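Local coordinates for 3-oxoacyl-[acyl-carrier protein] synthase (Thermus thermophilus, PDB 1UB7) that probably catalyses the first condensation of fatty acid synthesis, joining an acetyl group from acetyl-CoA to two carbons from malonyl-ACP, at residues F215-L227 with N249-G261. Sequence-based numbering, arbitrary orientation.
Sequences FKFAVRVMNTATL and NLRIIDAARERLG
Asn249 brings OD1 near Phe215 CE2 where two neighbouring helices of the thiolase-like fold meet: 215-227, part of helix 211-233, packs on 250-258 with their axes 9.1 Å apart at closest approach, crossing at -39°. Asn249 N-caps the shorter helix, its OD1 accepting from Ile252 N in the carbonyl plane at 2.7 Å, while its ND2 bonds to Arg35 O. Arg251, in the predicted ACP-binding region, brings CB to the edge of the Phe215 ring; its bent chain then carries the guanidinium away, toward weak bonds with Thr34 O and Val33 O. Ile252 is a knob in the hole formed by Phe215, Ala218, Val219 and Met222. With chi1 at -60°, its CG1 lies over the Phe215 face in a CH-pi contact, 4.1 Å from the ring centroid, and CG2 turns to Ala218 CB, a tight 3.5 Å away. Ala255 CB faces Val219 CG2. Next comes Ala256, whose CB takes the tip of Met222: the thioether bends at chi3, so that CE rests on the alanine methyl while SD touches Ile252 CG2. Past the helix, Arg259 extends its chain across 215-227; Val219 CG1 sits over one guanidinium face, and Arg220 CG lies at its edge, 3.6 Å from NH1. Arg259 O receives a weak hydrogen bond from Asn223 ND2, 3.4 Å long but fairly straight at 160°. Replacing Asn223 with an alanine would probably leave that carbonyl without this donor and open a gap beside Arg259 CB and Leu260. Leu260 approaches the Asn223 amide from the opposite direction, its CG and CD2 near ND2, and also packs on two further residues: CD1 reaches Thr226 CG2 at 3.9 Å, and CD2 packs against Leu227 CG at 3.8 Å.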
ATOM      1  N   PHE A 215       4.057   6.862 -23.563  1.00 82.30           N
ATOM      2  CA  PHE A 215       4.955   7.956 -23.938  1.00 79.54           C
ATOM      3  C   PHE A 215       4.165   9.262 -23.975  1.00 78.49           C
ATOM      4  O   PHE A 215       4.578  10.282 -23.402  1.00 74.47           O
ATOM      5  CB  PHE A 215       5.567   7.687 -25.322  1.00 80.76           C
ATOM      6  CG  PHE A 215       6.614   8.688 -25.728  1.00 84.55           C
ATOM      7  CD1 PHE A 215       6.271  10.012 -25.993  1.00 84.32           C
ATOM      8  CD2 PHE A 215       7.955   8.319 -25.795  1.00 88.05           C
ATOM      9  CE1 PHE A 215       7.246  10.953 -26.313  1.00 84.01           C
ATOM     10  CE2 PHE A 215       8.940   9.256 -26.116  1.00 88.12           C
ATOM     11  CZ  PHE A 215       8.583  10.576 -26.373  1.00 83.72           C
ATOM     12  N   LYS A 216       3.033   9.213 -24.671  1.00 74.81           N
ATOM     13  CA  LYS A 216       2.138  10.353 -24.818  1.00 75.44           C
ATOM     14  C   LYS A 216       1.718  10.864 -23.423  1.00 72.11           C
ATOM     15  O   LYS A 216       1.673  12.072 -23.166  1.00 62.15           O
ATOM     16  CB  LYS A 216       0.916   9.908 -25.634  1.00 79.10           C
ATOM     17  CG  LYS A 216       0.215  11.012 -26.418  1.00 86.49           C
ATOM     18  CD  LYS A 216      -0.984  10.465 -27.198  1.00 89.80           C
ATOM     19  CE  LYS A 216      -0.574   9.375 -28.188  1.00 94.23           C
ATOM     20  NZ  LYS A 216      -1.721   8.893 -29.021  1.00 93.59           N
ATOM     21  N   PHE A 217       1.430   9.917 -22.530  1.00 71.84           N
ATOM     22  CA  PHE A 217       1.019  10.188 -21.149  1.00 68.95           C
ATOM     23  C   PHE A 217       2.122  10.877 -20.331  1.00 64.74           C
ATOM     24  O   PHE A 217       1.951  12.002 -19.846  1.00 61.24           O
ATOM     25  CB  PHE A 217       0.618   8.860 -20.474  1.00 70.78           C
ATOM     26  CG  PHE A 217       0.401   8.962 -18.984  1.00 72.32           C
ATOM     27  CD1 PHE A 217      -0.636   9.737 -18.463  1.00 69.99           C
ATOM     28  CD2 PHE A 217       1.246   8.292 -18.100  1.00 67.60           C
ATOM     29  CE1 PHE A 217      -0.825   9.842 -17.084  1.00 72.58           C
ATOM     30  CE2 PHE A 217       1.070   8.390 -16.726  1.00 69.28           C
ATOM     31  CZ  PHE A 217       0.032   9.166 -16.212  1.00 73.32           C
ATOM     32  N   ALA A 218       3.248  10.187 -20.181  1.00 62.09           N
ATOM     33  CA  ALA A 218       4.383  10.704 -19.420  1.00 64.25           C
ATOM     34  C   ALA A 218       4.663  12.158 -19.764  1.00 65.05           C
ATOM     35  O   ALA A 218       4.654  13.034 -18.890  1.00 62.43           O
ATOM     36  CB  ALA A 218       5.629   9.858 -19.695  1.00 58.77           C
ATOM     37  N   VAL A 219       4.899  12.399 -21.050  1.00 65.26           N
ATOM     38  CA  VAL A 219       5.209  13.725 -21.557  1.00 63.01           C
ATOM     39  C   VAL A 219       4.245  14.816 -21.085  1.00 62.99           C
ATOM     40  O   VAL A 219       4.674  15.819 -20.509  1.00 58.47           O
ATOM     41  CB  VAL A 219       5.266  13.701 -23.105  1.00 66.77           C
ATOM     42  CG1 VAL A 219       5.591  15.082 -23.636  1.00 65.29           C
ATOM     43  CG2 VAL A 219       6.330  12.697 -23.568  1.00 62.02           C
ATOM     44  N   ARG A 220       2.949  14.619 -21.315  1.00 63.39           N
ATOM     45  CA  ARG A 220       1.955  15.606 -20.913  1.00 70.72           C
ATOM     46  C   ARG A 220       1.762  15.683 -19.408  1.00 71.76           C
ATOM     47  O   ARG A 220       1.658  16.774 -18.834  1.00 66.68           O
ATOM     48  CB  ARG A 220       0.615  15.309 -21.586  1.00 77.70           C
ATOM     49  CG  ARG A 220       0.608  15.650 -23.067  1.00 91.59           C
ATOM     50  CD  ARG A 220      -0.646  15.152 -23.757  1.00 96.55           C
ATOM     51  NE  ARG A 220      -0.610  15.432 -25.186  1.00100.66           N
ATOM     52  CZ  ARG A 220      -1.326  14.771 -26.089  1.00106.32           C
ATOM     53  NH1 ARG A 220      -2.134  13.791 -25.706  1.00106.43           N
ATOM     54  NH2 ARG A 220      -1.230  15.089 -27.374  1.00108.32           N
ATOM     55  N   VAL A 221       1.714  14.525 -18.764  1.00 72.27           N
ATOM     56  CA  VAL A 221       1.527  14.507 -17.324  1.00 72.73           C
ATOM     57  C   VAL A 221       2.744  15.125 -16.633  1.00 71.24           C
ATOM     58  O   VAL A 221       2.614  16.104 -15.890  1.00 66.19           O
ATOM     59  CB  VAL A 221       1.255  13.052 -16.813  1.00 74.07           C
ATOM     60  CG1 VAL A 221       2.455  12.490 -16.051  1.00 70.78           C
ATOM     61  CG2 VAL A 221       0.013  13.046 -15.940  1.00 72.52           C
ATOM     62  N   MET A 222       3.927  14.579 -16.902  1.00 73.20           N
ATOM     63  CA  MET A 222       5.148  15.087 -16.287  1.00 76.59           C
ATOM     64  C   MET A 222       5.192  16.606 -16.318  1.00 77.39           C
ATOM     65  O   MET A 222       5.552  17.251 -15.332  1.00 73.86           O
ATOM     66  CB  MET A 222       6.381  14.532 -16.999  1.00 76.16           C
ATOM     67  CG  MET A 222       6.907  13.241 -16.414  1.00 82.09           C
ATOM     68  SD  MET A 222       8.329  12.631 -17.326  1.00 91.23           S
ATOM     69  CE  MET A 222       9.571  13.918 -16.959  1.00 85.84           C
ATOM     70  N   ASN A 223       4.803  17.174 -17.453  1.00 75.82           N
ATOM     71  CA  ASN A 223       4.825  18.613 -17.614  1.00 72.04           C
ATOM     72  C   ASN A 223       3.783  19.375 -16.791  1.00 65.71           C
ATOM     73  O   ASN A 223       4.131  20.326 -16.076  1.00 65.35           O
ATOM     74  CB  ASN A 223       4.691  18.958 -19.093  1.00 79.67           C
ATOM     75  CG  ASN A 223       5.299  20.298 -19.420  1.00 85.26           C
ATOM     76  OD1 ASN A 223       4.672  21.344 -19.235  1.00 88.55           O
ATOM     77  ND2 ASN A 223       6.547  20.279 -19.881  1.00 86.49           N
ATOM     78  N   THR A 224       2.518  18.967 -16.886  1.00 60.84           N
ATOM     79  CA  THR A 224       1.432  19.624 -16.140  1.00 58.99           C
ATOM     80  C   THR A 224       1.707  19.574 -14.641  1.00 55.05           C
ATOM     81  O   THR A 224       1.729  20.603 -13.953  1.00 51.37           O
ATOM     82  CB  THR A 224       0.063  18.933 -16.394  1.00 61.26           C
ATOM     83  OG1 THR A 224      -0.249  18.979 -17.790  1.00 57.78           O
ATOM     84  CG2 THR A 224      -1.054  19.631 -15.605  1.00 62.85           C
ATOM     85  N   ALA A 225       1.917  18.355 -14.152  1.00 52.55           N
ATOM     86  CA  ALA A 225       2.191  18.103 -12.742  1.00 51.91           C
ATOM     87  C   ALA A 225       3.305  18.993 -12.232  1.00 48.76           C
ATOM     88  O   ALA A 225       3.156  19.676 -11.212  1.00 39.24           O
ATOM     89  CB  ALA A 225       2.570  16.640 -12.543  1.00 51.46           C
ATOM     90  N   THR A 226       4.420  18.982 -12.956  1.00 50.03           N
ATOM     91  CA  THR A 226       5.584  19.771 -12.588  1.00 49.16           C
ATOM     92  C   THR A 226       5.230  21.231 -12.378  1.00 46.96           C
ATOM     93  O   THR A 226       5.553  21.814 -11.338  1.00 43.53           O
ATOM     94  CB  THR A 226       6.672  19.685 -13.662  1.00 53.72           C
ATOM     95  OG1 THR A 226       6.972  18.310 -13.937  1.00 51.16           O
ATOM     96  CG2 THR A 226       7.935  20.385 -13.181  1.00 55.09           C
ATOM     97  N   LEU A 227       4.563  21.825 -13.362  1.00 43.94           N
ATOM     98  CA  LEU A 227       4.191  23.230 -13.246  1.00 49.05           C
ATOM     99  C   LEU A 227       3.189  23.449 -12.117  1.00 51.77           C
ATOM    100  O   LEU A 227       3.298  24.418 -11.352  1.00 43.36           O
ATOM    101  CB  LEU A 227       3.625  23.741 -14.572  1.00 46.15           C
ATOM    102  CG  LEU A 227       4.716  23.919 -15.632  1.00 53.57           C
ATOM    103  CD1 LEU A 227       4.119  24.220 -17.001  1.00 46.76           C
ATOM    104  CD2 LEU A 227       5.645  25.036 -15.183  1.00 44.57           C
ATOM    105  N   ASN A 249      12.694   6.801 -19.409  1.00 71.37           N
ATOM    106  CA  ASN A 249      13.170   6.956 -20.773  1.00 72.00           C
ATOM    107  C   ASN A 249      13.769   8.345 -21.009  1.00 67.96           C
ATOM    108  O   ASN A 249      13.162   9.370 -20.680  1.00 58.34           O
ATOM    109  CB  ASN A 249      12.006   6.697 -21.738  1.00 79.17           C
ATOM    110  CG  ASN A 249      12.353   7.017 -23.173  1.00 85.94           C
ATOM    111  OD1 ASN A 249      12.375   8.181 -23.578  1.00 87.13           O
ATOM    112  ND2 ASN A 249      12.636   5.980 -23.953  1.00 92.36           N
ATOM    113  N   LEU A 250      14.964   8.370 -21.589  1.00 69.98           N
ATOM    114  CA  LEU A 250      15.659   9.622 -21.861  1.00 72.88           C
ATOM    115  C   LEU A 250      14.875  10.536 -22.812  1.00 75.50           C
ATOM    116  O   LEU A 250      14.822  11.748 -22.605  1.00 73.37           O
ATOM    117  CB  LEU A 250      17.054   9.326 -22.427  1.00 71.75           C
ATOM    118  CG  LEU A 250      18.030  10.493 -22.600  1.00 74.51           C
ATOM    119  CD1 LEU A 250      18.321  11.165 -21.264  1.00 69.87           C
ATOM    120  CD2 LEU A 250      19.312   9.960 -23.209  1.00 74.81           C
ATOM    121  N   ARG A 251      14.259   9.963 -23.844  1.00 76.73           N
ATOM    122  CA  ARG A 251      13.487  10.765 -24.792  1.00 75.43           C
ATOM    123  C   ARG A 251      12.384  11.491 -24.036  1.00 69.98           C
ATOM    124  O   ARG A 251      12.145  12.682 -24.258  1.00 62.83           O
ATOM    125  CB  ARG A 251      12.862   9.876 -25.881  1.00 79.03           C
ATOM    126  CG  ARG A 251      13.850   8.942 -26.576  1.00 83.62           C
ATOM    127  CD  ARG A 251      15.064   9.703 -27.089  1.00 85.20           C
ATOM    128  NE  ARG A 251      16.298   8.949 -26.880  1.00 85.95           N
ATOM    129  CZ  ARG A 251      17.499   9.506 -26.752  1.00 85.14           C
ATOM    130  NH1 ARG A 251      17.627  10.826 -26.814  1.00 87.36           N
ATOM    131  NH2 ARG A 251      18.569   8.746 -26.542  1.00 82.51           N
ATOM    132  N   ILE A 252      11.729  10.758 -23.137  1.00 64.78           N
ATOM    133  CA  ILE A 252      10.637  11.286 -22.327  1.00 63.07           C
ATOM    134  C   ILE A 252      11.124  12.405 -21.406  1.00 62.42           C
ATOM    135  O   ILE A 252      10.473  13.444 -21.268  1.00 60.34           O
ATOM    136  CB  ILE A 252       9.983  10.152 -21.484  1.00 63.95           C
ATOM    137  CG1 ILE A 252       9.437   9.062 -22.422  1.00 60.52           C
ATOM    138  CG2 ILE A 252       8.876  10.724 -20.588  1.00 63.01           C
ATOM    139  CD1 ILE A 252       8.644   7.964 -21.740  1.00 54.69           C
ATOM    140  N   ILE A 253      12.277  12.188 -20.784  1.00 62.57           N
ATOM    141  CA  ILE A 253      12.864  13.178 -19.884  1.00 66.40           C
ATOM    142  C   ILE A 253      13.250  14.386 -20.723  1.00 66.28           C
ATOM    143  O   ILE A 253      13.015  15.536 -20.351  1.00 63.87           O
ATOM    144  CB  ILE A 253      14.138  12.610 -19.194  1.00 64.63           C
ATOM    145  CG1 ILE A 253      13.765  11.356 -18.392  1.00 71.22           C
ATOM    146  CG2 ILE A 253      14.787  13.681 -18.304  1.00 52.35           C
ATOM    147  CD1 ILE A 253      14.951  10.497 -17.948  1.00 70.32           C
ATOM    148  N   ASP A 254      13.857  14.090 -21.867  1.00 72.60           N
ATOM    149  CA  ASP A 254      14.312  15.085 -22.829  1.00 72.02           C
ATOM    150  C   ASP A 254      13.109  15.923 -23.239  1.00 71.94           C
ATOM    151  O   ASP A 254      13.056  17.138 -23.001  1.00 69.27           O
ATOM    152  CB  ASP A 254      14.888  14.351 -24.043  1.00 73.66           C
ATOM    153  CG  ASP A 254      15.685  15.247 -24.953  1.00 71.27           C
ATOM    154  OD1 ASP A 254      15.994  16.389 -24.543  1.00 66.98           O
ATOM    155  OD2 ASP A 254      16.009  14.787 -26.071  1.00 64.90           O
ATOM    156  N   ALA A 255      12.140  15.234 -23.840  1.00 68.50           N
ATOM    157  CA  ALA A 255      10.906  15.834 -24.314  1.00 67.55           C
ATOM    158  C   ALA A 255      10.217  16.695 -23.258  1.00 71.85           C
ATOM    159  O   ALA A 255       9.634  17.731 -23.580  1.00 75.14           O
ATOM    160  CB  ALA A 255       9.971  14.742 -24.786  1.00 53.67           C
ATOM    161  N   ALA A 256      10.287  16.272 -21.998  1.00 74.66           N
ATOM    162  CA  ALA A 256       9.650  17.009 -20.908  1.00 77.59           C
ATOM    163  C   ALA A 256      10.461  18.219 -20.449  1.00 78.83           C
ATOM    164  O   ALA A 256       9.897  19.205 -19.963  1.00 78.49           O
ATOM    165  CB  ALA A 256       9.390  16.071 -19.727  1.00 77.39           C
ATOM    166  N   ARG A 257      11.781  18.141 -20.592  1.00 80.28           N
ATOM    167  CA  ARG A 257      12.650  19.242 -20.191  1.00 82.82           C
ATOM    168  C   ARG A 257      12.447  20.392 -21.157  1.00 85.23           C
ATOM    169  O   ARG A 257      12.215  21.536 -20.752  1.00 83.94           O
ATOM    170  CB  ARG A 257      14.114  18.815 -20.225  1.00 83.65           C
ATOM    171  CG  ARG A 257      15.077  19.959 -19.977  1.00 82.18           C
ATOM    172  CD  ARG A 257      16.509  19.503 -20.148  1.00 87.86           C
ATOM    173  NE  ARG A 257      16.706  18.820 -21.422  1.00 94.18           N
ATOM    174  CZ  ARG A 257      16.495  19.375 -22.612  1.00 98.87           C
ATOM    175  NH1 ARG A 257      16.077  20.633 -22.702  1.00 98.19           N
ATOM    176  NH2 ARG A 257      16.702  18.668 -23.713  1.00 97.94           N
ATOM    177  N   GLU A 258      12.550  20.076 -22.441  1.00 86.16           N
ATOM    178  CA  GLU A 258      12.364  21.063 -23.487  1.00 88.19           C
ATOM    179  C   GLU A 258      11.055  21.788 -23.208  1.00 87.55           C
ATOM    180  O   GLU A 258      11.030  23.009 -23.066  1.00 88.73           O
ATOM    181  CB  GLU A 258      12.326  20.369 -24.845  1.00 92.08           C
ATOM    182  CG  GLU A 258      13.579  19.548 -25.120  1.00 99.33           C
ATOM    183  CD  GLU A 258      13.503  18.765 -26.415  1.00103.02           C
ATOM    184  OE1 GLU A 258      12.559  17.962 -26.571  1.00105.75           O
ATOM    185  OE2 GLU A 258      14.392  18.948 -27.277  1.00105.16           O
ATOM    186  N   ARG A 259       9.970  21.030 -23.105  1.00 85.76           N
ATOM    187  CA  ARG A 259       8.668  21.616 -22.820  1.00 84.69           C
ATOM    188  C   ARG A 259       8.670  22.523 -21.582  1.00 83.24           C
ATOM    189  O   ARG A 259       7.650  23.130 -21.258  1.00 80.95           O
ATOM    190  CB  ARG A 259       7.618  20.516 -22.636  1.00 86.62           C
ATOM    191  CG  ARG A 259       6.915  20.082 -23.913  1.00 90.10           C
ATOM    192  CD  ARG A 259       5.587  19.388 -23.595  1.00 91.04           C
ATOM    193  NE  ARG A 259       4.783  19.155 -24.793  1.00 93.16           N
ATOM    194  CZ  ARG A 259       3.565  18.620 -24.787  1.00 94.52           C
ATOM    195  NH1 ARG A 259       3.005  18.259 -23.640  1.00 97.01           N
ATOM    196  NH2 ARG A 259       2.906  18.448 -25.928  1.00 94.22           N
ATOM    197  N   LEU A 260       9.801  22.617 -20.888  1.00 81.56           N
ATOM    198  CA  LEU A 260       9.883  23.462 -19.699  1.00 81.18           C
ATOM    199  C   LEU A 260      10.984  24.518 -19.767  1.00 81.87           C
ATOM    200  O   LEU A 260      11.198  25.265 -18.804  1.00 81.71           O
ATOM    201  CB  LEU A 260      10.083  22.600 -18.454  1.00 81.05           C
ATOM    202  CG  LEU A 260       8.871  21.790 -18.002  1.00 84.16           C
ATOM    203  CD1 LEU A 260       9.244  20.920 -16.813  1.00 84.38           C
ATOM    204  CD2 LEU A 260       7.737  22.735 -17.635  1.00 85.28           C
ATOM    205  N   GLY A 261      11.672  24.587 -20.906  1.00 80.11           N
ATOM    206  CA  GLY A 261      12.745  25.557 -21.066  1.00 77.52           C
ATOM    207  C   GLY A 261      13.845  25.305 -20.052  1.00 77.08           C
ATOM    208  O   GLY A 261      14.199  26.189 -19.259  1.00 75.38           O
TER